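PDB 3EAA: EvpC from Edwardsiella tarda, which is a secreted Hcp-family protein of the type VI secretion system, probably stacking as hexameric rings into the tube the system propels. Local coordinates for residues Lys51-Ser55 and Gly154-Ile158; Phe95-Ile99 and Tyr137-Asp141; Lys11-Glu15 and Met63-Ser67. All blocks are in the same frame, centred on the assembly; numbering follows the deposited sequence.

Interaction 1: residues Lys51-Ser55 and Gly154-Ile158; sequences KAMMS and GWSLI
Trp-155 and Leu-157 reach from one sheet of the Hcp beta-barrel to Ala-52 and Met-54 on the other. No hydrogen bond joins Lys51-Ser55 to Gly154-Ile158, and the nearest CA atoms across the two are Met-53 CA and Leu-157 CA, 8.2 Å apart; side chains alone bridge them. From CB of Trp-155, which points at the opposite strand, CG stands anti to the backbone N (chi1 -179°), and the indole is carried out across the start of strand 52-62. In the five-membered ring CD1 comes first, 3.6 Å from the selenium SE of Met-54, an oblique Met-aromatic contact with SE 4.6 Å from the ring centroid. In the six-membered ring CZ2 lies 3.7 Å from Ala-52 CB, with CE2 next to it, again an oblique approach. Met-54 is a selenomethionine whose SE also receives the isobutyl end of Leu-157, with CG at 3.8 Å and both methyls close behind. SE thus meets indole and leucine at roughly a right angle. Met-53, one residue earlier, starts away from the contact, but its CE turns back to Leu-157 CD1. Val-75 of another subunit packs on both Met-54 and Trp-155, so the same cluster is part of the ring interface. Where strand 154-156 ends, an ST turn forms: Ser-156 OG, also hydrogen-bonded to Glu-132, accepts from Ile-158 N at 3.0 Å.

Interaction 2: residues Phe95-Ile99 and Tyr137-Asp141; sequences FAFCI and YVPQD
Phe-97 O takes the backbone N-H of Val-138, the polar part of the contact: 2.8 Å from Val-138 N, nearly straight (160° at the hydrogen), the nitrogen standing about 50° above the carbonyl plane. The bond flanks Cys-98 and Tyr-137, a non-hydrogen-bonded antiparallel pair with their CA atoms 4.4 Å apart. This sole bridge continues the pairing of strands 96-102 and 132-134 in the Hcp beta-barrel. Apolar contacts lie on either side of it. On one, CE1 of Tyr-137 meets the edge of the Phe-97 ring at CD1, 4.4 Å away. On the other, Val-138 sends CG1 to within 3.7 Å of Phe-95 CE1, while its CG2 faces Ile-99 CD1. Gln-140, with CG anti to its own N (chi1 -167°) and an extended chain, runs past the Phe-95 ring with CB in plane at the edge and CG 3.6 Å from Phe-95 CZ. Its amide stands nearly perpendicular to the ring, at 80°. The chain turns a corner at Phe-97; beyond it Cys-98 and Ile-99 run in strand 96-102, between strand 80-88, where Ile-87 bonds to Cys-98, and the chain following strand 132-134, where Glu-136 bonds to Ile-99.

Interaction 3: residues Lys11-Glu15 and Met63-Ser67; sequences KVDGE and MDCAS
Glu-15 leans over the turn at Asp-64 and Cys-65. Its chain bends at chi2 (148°), bringing OE2 to 2.9 Å from the backbone N of Cys-65; the angle at the hydrogen is only 120°, and the bond is weak. The aliphatic part lies against the same turn, Glu-15 CB being 4.0 Å from Asp-64 CB. Beside it the two backbones come closest at Gly-14 and Ala-66, with CA atoms 5.0 Å apart. The methyl of Ala-66 rests against Gly-14 CA and, at 4.3 Å, against Val-12 CG1. The turn at Met63-Ser67 carries the chain from strand 52-62 of the Hcp barrel into helix 67-76, and the loop opposite connects strands 4-9 and 25-27. Asp-64 braces that turn from within: its OD1 accepts from Ala-66 N at 3.0 Å, an Asx turn, and more weakly from Ser-67 N, a capping arrangement ahead of the helix. OD1 also forms a salt bridge with Lys-61, which would offset the like charge of Glu-15, whose OE2 is 5.1 Å away. Ser-67 OG reaches onward to a hydrogen bond with Glu-124. Across the ring interface, Tyr-137 of a neighbouring subunit packs on Glu-15, and Cys-98 of that subunit on Met-63.

In the fold
Interaction 1 is the most buried and wholly apolar across its segments, joining the two sheets through side chains. Interactions 2 and 3 are partly buried and add backbone polar groups: a sound bond in interaction 2, a weak carboxylate-to-amide bond in interaction 3. Interactions 1 and 2 both reach the seven-stranded sheet, yet their centres lie 24 Å apart, and interaction 2 is nested inside the chain loop that interaction 1 closes. Interactions 1 and 3 sit on opposite sides of the chain's centre. The hexamer brings distant parts together: interaction 3 of one subunit meets interaction 2 of a neighbouring subunit, where Tyr-137 packs on Asp-64.

Interaction 1: residues Lys51-Ser55 and Gly154-Ile158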
loop_
_atom_site.group_PDB
_atom_site.type_symbol
_atom_site.label_atom_id
_atom_site.label_comp_id
_atom_site.label_asym_id
_atom_site.label_seq_id
_atom_site.Cartn_x
_atom_site.Cartn_y
_atom_site.Cartn_z
ATOM N N LYS A 51 -17.520 26.883 -4.393
ATOM C CA LYS A 51 -16.823 27.547 -3.370
ATOM C C LYS A 51 -15.404 27.317 -3.517
ATOM O O LYS A 51 -14.998 26.358 -4.037
ATOM C CB LYS A 51 -17.218 26.889 -2.099
ATOM C CG LYS A 51 -17.622 27.733 -1.062
ATOM C CD LYS A 51 -16.612 27.711 -0.073
ATOM C CE LYS A 51 -16.147 29.026 0.217
ATOM N NZ LYS A 51 -14.846 28.914 0.796
ATOM N N ALA A 52 -14.647 28.213 -2.961
ATOM C CA ALA A 52 -13.216 28.177 -2.917
ATOM C C ALA A 52 -12.596 27.498 -1.770
ATOM O O ALA A 52 -12.945 27.735 -0.676
ATOM C CB ALA A 52 -12.746 29.497 -2.940
HETATM N N MSE A 53 -11.604 26.691 -2.005
HETATM C CA MSE A 53 -10.908 26.259 -0.876
HETATM C C MSE A 53 -9.509 25.955 -0.821
HETATM O O MSE A 53 -8.951 25.530 -1.757
HETATM C CB MSE A 53 -11.688 25.313 -0.076
HETATM C CG MSE A 53 -11.234 25.250 1.343
HETATM SE SE MSE A 53 -12.891 25.518 2.905
HETATM C CE MSE A 53 -10.696 25.760 3.511
HETATM N N MSE A 54 -8.983 26.117 0.377
HETATM C CA MSE A 54 -7.586 26.047 0.682
HETATM C C MSE A 54 -7.199 25.055 1.731
HETATM O O MSE A 54 -7.938 24.732 2.600
HETATM C CB MSE A 54 -7.034 27.429 0.956
HETATM C CG MSE A 54 -7.572 28.442 0.124
HETATM SE SE MSE A 54 -7.148 30.491 1.006
HETATM C CE MSE A 54 -5.682 29.579 -0.449
ATOM N N SER A 55 -5.985 24.570 1.617
ATOM C CA SER A 55 -5.433 23.593 2.532
ATOM C C SER A 55 -4.466 24.040 3.582
ATOM O O SER A 55 -3.895 25.057 3.476
ATOM C CB SER A 55 -4.889 22.376 1.807
ATOM O OG SER A 55 -3.541 22.454 1.599
ATOM N N GLY A 154 -3.270 36.443 -4.019
ATOM C CA GLY A 154 -3.630 35.647 -2.869
ATOM C C GLY A 154 -5.119 35.598 -2.658
ATOM O O GLY A 154 -5.880 35.763 -3.597
ATOM N N TRP A 155 -5.538 35.385 -1.417
ATOM C CA TRP A 155 -6.944 35.145 -1.144
ATOM C C TRP A 155 -7.227 35.131 0.352
ATOM O O TRP A 155 -6.325 34.909 1.159
ATOM C CB TRP A 155 -7.356 33.826 -1.789
ATOM C CG TRP A 155 -8.780 33.455 -1.624
ATOM C CD1 TRP A 155 -9.340 32.821 -0.556
ATOM C CD2 TRP A 155 -9.838 33.654 -2.571
ATOM N NE1 TRP A 155 -10.682 32.626 -0.770
ATOM C CE2 TRP A 155 -11.013 33.130 -2.000
ATOM C CE3 TRP A 155 -9.902 34.232 -3.842
ATOM C CZ2 TRP A 155 -12.242 33.167 -2.651
ATOM C CZ3 TRP A 155 -11.127 34.267 -4.491
ATOM C CH2 TRP A 155 -12.279 33.740 -3.895
ATOM N N SER A 156 -8.482 35.390 0.714
ATOM C CA SER A 156 -8.893 35.434 2.115
ATOM C C SER A 156 -10.135 34.616 2.385
ATOM O O SER A 156 -11.140 34.765 1.701
ATOM C CB SER A 156 -9.181 36.864 2.549
ATOM O OG SER A 156 -9.878 36.886 3.788
ATOM N N LEU A 157 -10.070 33.785 3.419
ATOM C CA LEU A 157 -11.195 32.961 3.834
ATOM C C LEU A 157 -12.155 33.713 4.743
ATOM O O LEU A 157 -13.182 33.168 5.148
ATOM C CB LEU A 157 -10.691 31.704 4.536
ATOM C CG LEU A 157 -9.874 30.764 3.648
ATOM C CD1 LEU A 157 -9.192 29.684 4.474
ATOM C CD2 LEU A 157 -10.752 30.158 2.555
ATOM N N ILE A 158 -11.828 34.960 5.068
ATOM C CA ILE A 158 -12.748 35.771 5.850
ATOM C C ILE A 158 -13.704 36.530 4.925
ATOM O O ILE A 158 -14.832 36.844 5.301
ATOM C CB ILE A 158 -12.020 36.774 6.770
ATOM C CG1 ILE A 158 -10.614 36.295 7.119
ATOM C CG2 ILE A 158 -12.818 37.002 8.041
ATOM C CD1 ILE A 158 -9.927 37.166 8.157
#

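Interaction 2: residues Phe95-Ile99 and Tyr137-Asp141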
loop_
_atom_site.group_PDB
_atom_site.type_symbol
_atom_site.label_atom_id
_atom_site.label_comp_id
_atom_site.label_asym_id
_atom_site.label_seq_id
_atom_site.Cartn_x
_atom_site.Cartn_y
_atom_site.Cartn_z
ATOM N N PHE A 95 18.384 34.387 -3.652
ATOM C CA PHE A 95 17.144 35.131 -3.463
ATOM C C PHE A 95 15.921 34.209 -3.434
ATOM O O PHE A 95 15.972 33.050 -3.851
ATOM C CB PHE A 95 16.975 36.188 -4.549
ATOM C CG PHE A 95 16.760 35.617 -5.912
ATOM C CD1 PHE A 95 15.485 35.441 -6.404
ATOM C CD2 PHE A 95 17.836 35.249 -6.700
ATOM C CE1 PHE A 95 15.284 34.914 -7.649
ATOM C CE2 PHE A 95 17.640 34.726 -7.948
ATOM C CZ PHE A 95 16.362 34.556 -8.425
ATOM N N ALA A 96 14.816 34.741 -2.934
ATOM C CA ALA A 96 13.604 33.960 -2.780
ATOM C C ALA A 96 12.754 34.029 -4.038
ATOM O O ALA A 96 12.167 35.058 -4.350
ATOM C CB ALA A 96 12.822 34.449 -1.585
ATOM N N PHE A 97 12.679 32.920 -4.755
ATOM C CA PHE A 97 11.953 32.898 -6.011
ATOM C C PHE A 97 10.501 32.594 -5.749
ATOM O O PHE A 97 9.695 32.493 -6.666
ATOM C CB PHE A 97 12.554 31.863 -6.957
ATOM C CG PHE A 97 12.655 30.501 -6.362
ATOM C CD1 PHE A 97 11.661 29.571 -6.566
ATOM C CD2 PHE A 97 13.741 30.149 -5.585
ATOM C CE1 PHE A 97 11.751 28.314 -6.017
ATOM C CE2 PHE A 97 13.837 28.887 -5.026
ATOM C CZ PHE A 97 12.841 27.974 -5.245
ATOM N N CYS A 98 10.166 32.451 -4.481
ATOM C CA CYS A 98 8.788 32.202 -4.101
ATOM C C CYS A 98 8.550 32.663 -2.687
ATOM O O CYS A 98 9.161 32.157 -1.751
ATOM C CB CYS A 98 8.464 30.718 -4.201
ATOM S SG CYS A 98 6.752 30.373 -3.805
ATOM N N ILE A 99 7.662 33.631 -2.526
ATOM C CA ILE A 99 7.440 34.202 -1.206
ATOM C C ILE A 99 6.000 34.033 -0.786
ATOM O O ILE A 99 5.116 34.680 -1.321
ATOM C CB ILE A 99 7.800 35.696 -1.151
ATOM C CG1 ILE A 99 9.227 35.925 -1.666
ATOM C CG2 ILE A 99 7.621 36.236 0.271
ATOM C CD1 ILE A 99 9.344 35.919 -3.199
ATOM N N TYR A 137 5.956 35.048 -6.876
ATOM C CA TYR A 137 6.998 34.249 -7.497
ATOM C C TYR A 137 7.984 35.172 -8.214
ATOM O O TYR A 137 7.620 36.264 -8.651
ATOM C CB TYR A 137 6.371 33.309 -8.521
ATOM C CG TYR A 137 7.366 32.581 -9.407
ATOM C CD1 TYR A 137 7.943 31.390 -8.988
ATOM C CD2 TYR A 137 7.712 33.071 -10.665
ATOM C CE1 TYR A 137 8.840 30.711 -9.781
ATOM C CE2 TYR A 137 8.614 32.397 -11.469
ATOM C CZ TYR A 137 9.176 31.209 -11.021
ATOM O OH TYR A 137 10.082 30.508 -11.796
ATOM N N VAL A 138 9.227 34.727 -8.346
ATOM C CA VAL A 138 10.236 35.486 -9.069
ATOM C C VAL A 138 11.052 34.563 -9.964
ATOM O O VAL A 138 11.679 33.627 -9.473
ATOM C CB VAL A 138 11.194 36.205 -8.099
ATOM C CG1 VAL A 138 12.353 36.816 -8.843
ATOM C CG2 VAL A 138 10.455 37.272 -7.311
ATOM N N PRO A 139 11.043 34.820 -11.284
ATOM C CA PRO A 139 11.881 34.137 -12.277
ATOM C C PRO A 139 13.367 34.387 -12.034
ATOM O O PRO A 139 13.722 35.224 -11.202
ATOM C CB PRO A 139 11.463 34.804 -13.589
ATOM C CG PRO A 139 10.846 36.083 -13.165
ATOM C CD PRO A 139 10.095 35.723 -11.944
ATOM N N GLN A 140 14.222 33.676 -12.763
ATOM C CA GLN A 140 15.667 33.846 -12.633
ATOM C C GLN A 140 16.328 33.896 -14.011
ATOM O O GLN A 140 16.084 33.036 -14.861
ATOM C CB GLN A 140 16.266 32.715 -11.787
ATOM C CG GLN A 140 17.704 32.937 -11.321
ATOM C CD GLN A 140 18.248 31.777 -10.485
ATOM O OE1 GLN A 140 19.051 31.972 -9.568
ATOM N NE2 GLN A 140 17.811 30.562 -10.802
ATOM N N ASP A 141 17.152 34.915 -14.229
ATOM C CA ASP A 141 17.888 35.057 -15.484
ATOM C C ASP A 141 18.930 33.955 -15.625
ATOM O O ASP A 141 19.768 33.775 -14.744
ATOM C CB ASP A 141 18.553 36.438 -15.573
#

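Interaction 3: residues Lys11-Glu15 and Met63-Ser67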
loop_
_atom_site.group_PDB
_atom_site.type_symbol
_atom_site.label_atom_id
_atom_site.label_comp_id
_atom_site.label_asym_id
_atom_site.label_seq_id
_atom_site.Cartn_x
_atom_site.Cartn_y
_atom_site.Cartn_z
ATOM N N LYS A 11 7.761 36.426 16.839
ATOM C CA LYS A 11 8.311 36.149 18.170
ATOM C C LYS A 11 8.496 34.648 18.412
ATOM O O LYS A 11 8.025 34.112 19.411
ATOM C CB LYS A 11 7.458 36.787 19.283
ATOM C CG LYS A 11 7.783 38.270 19.574
ATOM C CD LYS A 11 6.990 38.843 20.766
ATOM C CE LYS A 11 5.534 39.119 20.401
ATOM N NZ LYS A 11 4.676 39.448 21.579
ATOM N N VAL A 12 9.181 33.981 17.486
ATOM C CA VAL A 12 9.422 32.538 17.563
ATOM C C VAL A 12 10.740 32.172 16.882
ATOM O O VAL A 12 10.759 31.651 15.771
ATOM C CB VAL A 12 8.278 31.709 16.923
ATOM C CG1 VAL A 12 8.580 30.217 17.021
ATOM C CG2 VAL A 12 6.947 32.015 17.588
ATOM N N ASP A 13 11.845 32.443 17.561
ATOM C CA ASP A 13 13.166 32.240 16.972
ATOM C C ASP A 13 13.453 30.792 16.611
ATOM O O ASP A 13 13.472 29.920 17.473
ATOM C CB ASP A 13 14.267 32.744 17.910
ATOM C CG ASP A 13 14.082 34.188 18.307
ATOM O OD1 ASP A 13 13.765 35.005 17.421
ATOM O OD2 ASP A 13 14.250 34.508 19.502
ATOM N N GLY A 14 13.703 30.554 15.331
ATOM C CA GLY A 14 14.215 29.274 14.888
ATOM C C GLY A 14 15.722 29.284 15.027
ATOM O O GLY A 14 16.257 29.971 15.894
ATOM N N GLU A 15 16.413 28.558 14.156
ATOM C CA GLU A 15 17.839 28.319 14.331
ATOM C C GLU A 15 18.695 28.665 13.107
ATOM O O GLU A 15 19.909 28.481 13.127
ATOM C CB GLU A 15 18.037 26.844 14.688
ATOM C CG GLU A 15 19.162 26.542 15.649
ATOM C CD GLU A 15 18.845 25.340 16.502
ATOM O OE1 GLU A 15 19.616 24.360 16.461
ATOM O OE2 GLU A 15 17.813 25.376 17.209
HETATM N N MSE A 63 14.171 18.945 14.805
HETATM C CA MSE A 63 14.002 19.616 16.077
HETATM C C MSE A 63 14.954 20.779 16.136
HETATM O O MSE A 63 16.124 20.675 15.764
HETATM C CB MSE A 63 14.312 18.677 17.235
HETATM C CG MSE A 63 13.089 18.034 17.853
HETATM SE SE MSE A 63 13.412 17.466 19.690
HETATM C CE MSE A 63 11.546 17.207 20.225
ATOM N N ASP A 64 14.462 21.897 16.621
ATOM C CA ASP A 64 15.347 23.003 16.888
ATOM C C ASP A 64 14.878 23.724 18.135
ATOM O O ASP A 64 14.288 23.127 19.033
ATOM C CB ASP A 64 15.401 23.941 15.688
ATOM C CG ASP A 64 14.075 24.067 15.012
ATOM O OD1 ASP A 64 13.082 24.284 15.732
ATOM O OD2 ASP A 64 14.024 23.948 13.772
ATOM N N CYS A 65 15.154 25.013 18.175
ATOM C CA CYS A 65 14.832 25.838 19.316
ATOM C C CYS A 65 13.381 26.271 19.242
ATOM O O CYS A 65 12.854 26.863 20.181
ATOM C CB CYS A 65 15.717 27.072 19.289
ATOM S SG CYS A 65 15.739 27.840 17.671
ATOM N N ALA A 66 12.740 25.998 18.113
ATOM C CA ALA A 66 11.369 26.439 17.932
ATOM C C ALA A 66 10.418 25.352 18.378
ATOM O O ALA A 66 9.269 25.624 18.720
ATOM C CB ALA A 66 11.117 26.800 16.496
ATOM N N SER A 67 10.920 24.121 18.377
ATOM C CA SER A 67 10.130 22.965 18.765
ATOM C C SER A 67 9.207 23.276 19.927
ATOM O O SER A 67 7.986 23.247 19.781
ATOM C CB SER A 67 11.042 21.807 19.143
ATOM O OG SER A 67 12.023 21.617 18.148
#